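Local coordinates for protein epidermin leader peptide processing serine protease EpiP (Staphylococcus aureus subsp. aureus, PDB 3QFH) that is a subtilisin-like serine endopeptidase that probably cleaves the leader peptide from the precursor of the lantibiotic epidermin, at residues 164-175 with 202-210. Numbering follows the deposited sequence.
Sequences ETGDVHDVNDRK and MYRVFGSKK. With SO4 (sulfate ion), chain O.
Arg204 sends CG opposite its own backbone N (chi1 -175°), runs straight on, then bends at chi3 (72°), which swings its guanidinium into the curl of 164-175 to meet Glu164 and Asp170. Arg204 closes strand 200-204 of the parallel sheet of the subtilisin-like fold; 164-175 is the loop leading to helix 177-186, which begins with His177 of the probable Ser-His-Asp triad. Four of the N-H bonds that cross come from Arg204, all close to its guanidinium plane. End-on, Arg204 NH1 reaches Glu164 OE1 at 2.9 Å and its NH2 reaches Glu164 OE2 at 3.0 Å, a two-pronged salt bridge. Side-on, Arg204 NE (2.9 Å) and NH2 both converge on Asp170 O, from the same face of that carbonyl. NH1 also donates to Phe206 O, so the group's rotation is fixed from several sides.

Over one face lies the guanidinium of Arg174, stacked with centres 3.6 Å apart and planes 14° from parallel. Two like charges can sit this close probably because carboxylates offset them: Arg174 grips Asp170 end-on, NH1 to OD2 at 2.8 Å and NH2 to OD1, while Glu164 serves Arg204. Asp170 OD1 also takes the Asn172 N-H in an Asx turn. Val171 CB packs on Met202 CG, and Met202 in turn touches Asp130 of the probable triad. Farther along, one water accepts from Arg174 N and lies 2.8 Å from Gly207 O, to which it probably donates.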
loop_
_atom_site.group_PDB
_atom_site.type_symbol
_atom_site.label_atom_id
_atom_site.label_comp_id
_atom_site.label_asym_id
_atom_site.label_seq_id
_atom_site.Cartn_x
_atom_site.Cartn_y
_atom_site.Cartn_z
ATOM N N GLU A 164 -0.062 22.633 -4.580
ATOM C CA GLU A 164 -0.993 21.560 -4.928
ATOM C C GLU A 164 -2.274 22.164 -5.462
ATOM O O GLU A 164 -3.067 22.738 -4.718
ATOM C CB GLU A 164 -1.283 20.671 -3.723
ATOM C CG GLU A 164 -0.135 19.755 -3.352
ATOM C CD GLU A 164 0.178 18.684 -4.422
ATOM O OE1 GLU A 164 1.289 18.114 -4.366
ATOM O OE2 GLU A 164 -0.667 18.408 -5.313
ATOM N N THR A 165 -2.481 21.994 -6.757
ATOM C CA THR A 165 -3.612 22.576 -7.446
ATOM C C THR A 165 -4.864 21.707 -7.463
ATOM O O THR A 165 -5.913 22.163 -7.894
ATOM C CB THR A 165 -3.237 22.813 -8.905
ATOM O OG1 THR A 165 -3.129 21.552 -9.567
ATOM C CG2 THR A 165 -1.894 23.561 -9.008
ATOM N N GLY A 166 -4.760 20.453 -7.024
ATOM C CA GLY A 166 -5.903 19.538 -7.065
ATOM C C GLY A 166 -6.158 19.000 -8.462
ATOM O O GLY A 166 -7.195 18.419 -8.733
ATOM N N ASP A 167 -5.195 19.192 -9.356
ATOM C CA ASP A 167 -5.293 18.712 -10.728
ATOM C C ASP A 167 -5.403 17.175 -10.720
ATOM O O ASP A 167 -4.527 16.505 -10.204
ATOM C CB ASP A 167 -4.054 19.186 -11.488
ATOM C CG ASP A 167 -4.013 18.725 -12.924
ATOM O OD1 ASP A 167 -4.798 17.837 -13.328
ATOM O OD2 ASP A 167 -3.162 19.261 -13.659
ATOM N N VAL A 168 -6.480 16.641 -11.298
ATOM C CA VAL A 168 -6.751 15.197 -11.290
ATOM C C VAL A 168 -5.714 14.313 -11.983
ATOM O O VAL A 168 -5.482 13.211 -11.533
ATOM C CB VAL A 168 -8.166 14.884 -11.861
ATOM C CG1 VAL A 168 -8.305 13.407 -12.237
ATOM C CG2 VAL A 168 -9.222 15.290 -10.856
ATOM N N HIS A 169 -5.084 14.781 -13.054
ATOM C CA HIS A 169 -4.099 13.953 -13.745
ATOM C C HIS A 169 -2.649 14.160 -13.298
ATOM O O HIS A 169 -1.762 13.488 -13.807
ATOM C CB HIS A 169 -4.189 14.162 -15.258
ATOM C CG HIS A 169 -5.510 13.786 -15.843
ATOM N ND1 HIS A 169 -5.999 12.498 -15.806
ATOM C CD2 HIS A 169 -6.426 14.517 -16.522
ATOM C CE1 HIS A 169 -7.173 12.458 -16.410
ATOM N NE2 HIS A 169 -7.455 13.669 -16.854
ATOM N N ASP A 170 -2.395 15.071 -12.368
ATOM C CA ASP A 170 -1.015 15.326 -11.924
ATOM C C ASP A 170 -0.560 14.265 -10.941
ATOM O O ASP A 170 -0.814 14.374 -9.731
ATOM C CB ASP A 170 -0.881 16.712 -11.274
ATOM C CG ASP A 170 0.548 17.012 -10.789
ATOM O OD1 ASP A 170 1.438 16.134 -10.875
ATOM O OD2 ASP A 170 0.794 18.138 -10.310
ATOM N N VAL A 171 0.108 13.234 -11.446
ATOM C CA VAL A 171 0.614 12.188 -10.561
ATOM C C VAL A 171 2.131 12.159 -10.495
ATOM O O VAL A 171 2.698 11.139 -10.117
ATOM C CB VAL A 171 0.069 10.786 -10.890
ATOM C CG1 VAL A 171 -1.469 10.764 -10.707
ATOM C CG2 VAL A 171 0.487 10.322 -12.281
ATOM N N ASN A 172 2.781 13.263 -10.866
ATOM C CA ASN A 172 4.240 13.349 -10.770
ATOM C C ASN A 172 4.665 13.067 -9.329
ATOM O O ASN A 172 3.991 13.488 -8.384
ATOM C CB ASN A 172 4.757 14.725 -11.210
ATOM C CG ASN A 172 4.689 14.929 -12.717
ATOM O OD1 ASN A 172 4.186 14.078 -13.452
ATOM N ND2 ASN A 172 5.202 16.066 -13.182
ATOM N N ASP A 173 5.770 12.347 -9.172
ATOM C CA ASP A 173 6.292 11.989 -7.861
ATOM C C ASP A 173 7.192 13.106 -7.345
ATOM O O ASP A 173 8.164 13.458 -7.998
ATOM C CB ASP A 173 7.109 10.711 -8.027
ATOM C CG ASP A 173 7.472 10.043 -6.717
ATOM O OD1 ASP A 173 7.110 10.532 -5.639
ATOM O OD2 ASP A 173 8.134 8.994 -6.777
ATOM N N ARG A 174 6.867 13.658 -6.186
ATOM C CA ARG A 174 7.703 14.675 -5.560
ATOM C C ARG A 174 8.697 14.036 -4.603
ATOM O O ARG A 174 9.809 14.516 -4.466
ATOM C CB ARG A 174 6.877 15.683 -4.753
ATOM C CG ARG A 174 6.141 16.776 -5.531
ATOM C CD ARG A 174 4.987 16.250 -6.364
ATOM N NE ARG A 174 4.067 17.316 -6.748
ATOM C CZ ARG A 174 3.154 17.233 -7.718
ATOM N NH1 ARG A 174 2.373 18.274 -7.968
ATOM N NH2 ARG A 174 3.039 16.139 -8.466
ATOM N N LYS A 175 8.283 12.964 -3.930
ATOM C CA LYS A 175 9.111 12.323 -2.904
ATOM C C LYS A 175 10.041 11.234 -3.401
ATOM O O LYS A 175 11.154 11.106 -2.896
ATOM C CB LYS A 175 8.226 11.757 -1.784
ATOM C CG LYS A 175 7.535 12.809 -0.986
ATOM C CD LYS A 175 6.920 12.220 0.268
ATOM C CE LYS A 175 6.379 13.281 1.138
ATOM N NZ LYS A 175 5.926 12.719 2.431
ATOM N N MET A 202 -1.219 4.696 -11.163
ATOM C CA MET A 202 -0.757 5.324 -9.941
ATOM C C MET A 202 -1.863 6.196 -9.386
ATOM O O MET A 202 -2.543 6.885 -10.135
ATOM C CB MET A 202 0.512 6.140 -10.212
ATOM C CG MET A 202 0.998 7.052 -9.060
ATOM S SD MET A 202 1.426 6.199 -7.539
ATOM C CE MET A 202 2.729 5.069 -8.060
ATOM N N TYR A 203 -2.067 6.123 -8.076
ATOM C CA TYR A 203 -3.011 7.000 -7.395
ATOM C C TYR A 203 -2.199 7.778 -6.386
ATOM O O TYR A 203 -1.750 7.232 -5.379
ATOM C CB TYR A 203 -4.151 6.224 -6.759
ATOM C CG TYR A 203 -5.033 5.592 -7.827
ATOM C CD1 TYR A 203 -6.112 6.281 -8.352
ATOM C CD2 TYR A 203 -4.749 4.324 -8.343
ATOM C CE1 TYR A 203 -6.918 5.715 -9.336
ATOM C CE2 TYR A 203 -5.529 3.770 -9.329
ATOM C CZ TYR A 203 -6.616 4.474 -9.820
ATOM O OH TYR A 203 -7.420 3.932 -10.781
ATOM N N ARG A 204 -1.998 9.058 -6.680
ATOM C CA ARG A 204 -1.160 9.901 -5.833
ATOM C C ARG A 204 -1.910 10.454 -4.627
ATOM O O ARG A 204 -2.925 11.119 -4.766
ATOM C CB ARG A 204 -0.524 11.040 -6.637
ATOM C CG ARG A 204 0.448 11.871 -5.794
ATOM C CD ARG A 204 1.301 12.806 -6.652
ATOM N NE ARG A 204 0.547 13.933 -7.199
ATOM C CZ ARG A 204 0.452 15.136 -6.631
ATOM N NH1 ARG A 204 1.028 15.392 -5.471
ATOM N NH2 ARG A 204 -0.245 16.093 -7.226
ATOM N N VAL A 205 -1.359 10.159 -3.457
ATOM C CA VAL A 205 -1.898 10.569 -2.171
ATOM C C VAL A 205 -0.873 11.353 -1.333
ATOM O O VAL A 205 -1.094 11.584 -0.165
ATOM C CB VAL A 205 -2.450 9.352 -1.401
ATOM C CG1 VAL A 205 -3.561 8.690 -2.243
ATOM C CG2 VAL A 205 -1.333 8.322 -1.060
ATOM N N PHE A 206 0.246 11.746 -1.941
ATOM C CA PHE A 206 1.230 12.582 -1.271
ATOM C C PHE A 206 1.608 13.748 -2.149
ATOM O O PHE A 206 1.776 13.596 -3.365
ATOM C CB PHE A 206 2.534 11.853 -0.986
ATOM C CG PHE A 206 2.476 10.868 0.139
ATOM C CD1 PHE A 206 2.799 11.262 1.436
ATOM C CD2 PHE A 206 2.177 9.533 -0.102
ATOM C CE1 PHE A 206 2.780 10.347 2.481
ATOM C CE2 PHE A 206 2.161 8.611 0.940
ATOM C CZ PHE A 206 2.464 9.022 2.233
ATOM N N GLY A 207 1.728 14.910 -1.525
ATOM C CA GLY A 207 2.267 16.083 -2.176
ATOM C C GLY A 207 3.740 16.035 -1.806
ATOM O O GLY A 207 4.437 15.091 -2.155
ATOM N N SER A 208 4.208 17.042 -1.075
ATOM C CA SER A 208 5.588 17.077 -0.598
ATOM C C SER A 208 5.609 16.868 0.913
ATOM O O SER A 208 6.659 16.688 1.502
ATOM C CB SER A 208 6.206 18.432 -0.924
ATOM O OG SER A 208 5.999 18.748 -2.295
ATOM N N LYS A 209 4.429 16.899 1.525
ATOM C CA LYS A 209 4.274 16.788 2.957
ATOM C C LYS A 209 3.693 15.411 3.347
ATOM O O LYS A 209 4.103 14.364 2.803
ATOM C CB LYS A 209 3.359 17.924 3.440
ATOM C CG LYS A 209 3.853 19.350 3.169
ATOM C CD LYS A 209 4.794 19.885 4.257
ATOM C CE LYS A 209 6.081 19.078 4.412
ATOM N NZ LYS A 209 7.090 19.755 5.323
ATOM N N LYS A 210 2.748 15.411 4.291
ATOM C CA LYS A 210 2.133 14.179 4.763
ATOM C C LYS A 210 0.896 13.825 3.943
ATOM O O LYS A 210 0.444 14.588 3.094
ATOM C CB LYS A 210 1.759 14.318 6.252
ATOM C CG LYS A 210 2.959 14.549 7.167
ATOM C CD LYS A 210 2.546 14.712 8.626
ATOM C CE LYS A 210 3.769 14.883 9.517
ATOM N NZ LYS A 210 3.436 15.036 10.973
HETATM S S SO4 O . 9.874 21.435 4.240
HETATM O O1 SO4 O . 10.099 22.837 3.913
HETATM O O2 SO4 O . 9.494 21.327 5.647
HETATM O O3 SO4 O . 8.792 20.914 3.400
HETATM O O4 SO4 O . 11.087 20.663 3.995
HETATM O O HOH W 1 5.002 12.977 -3.967
#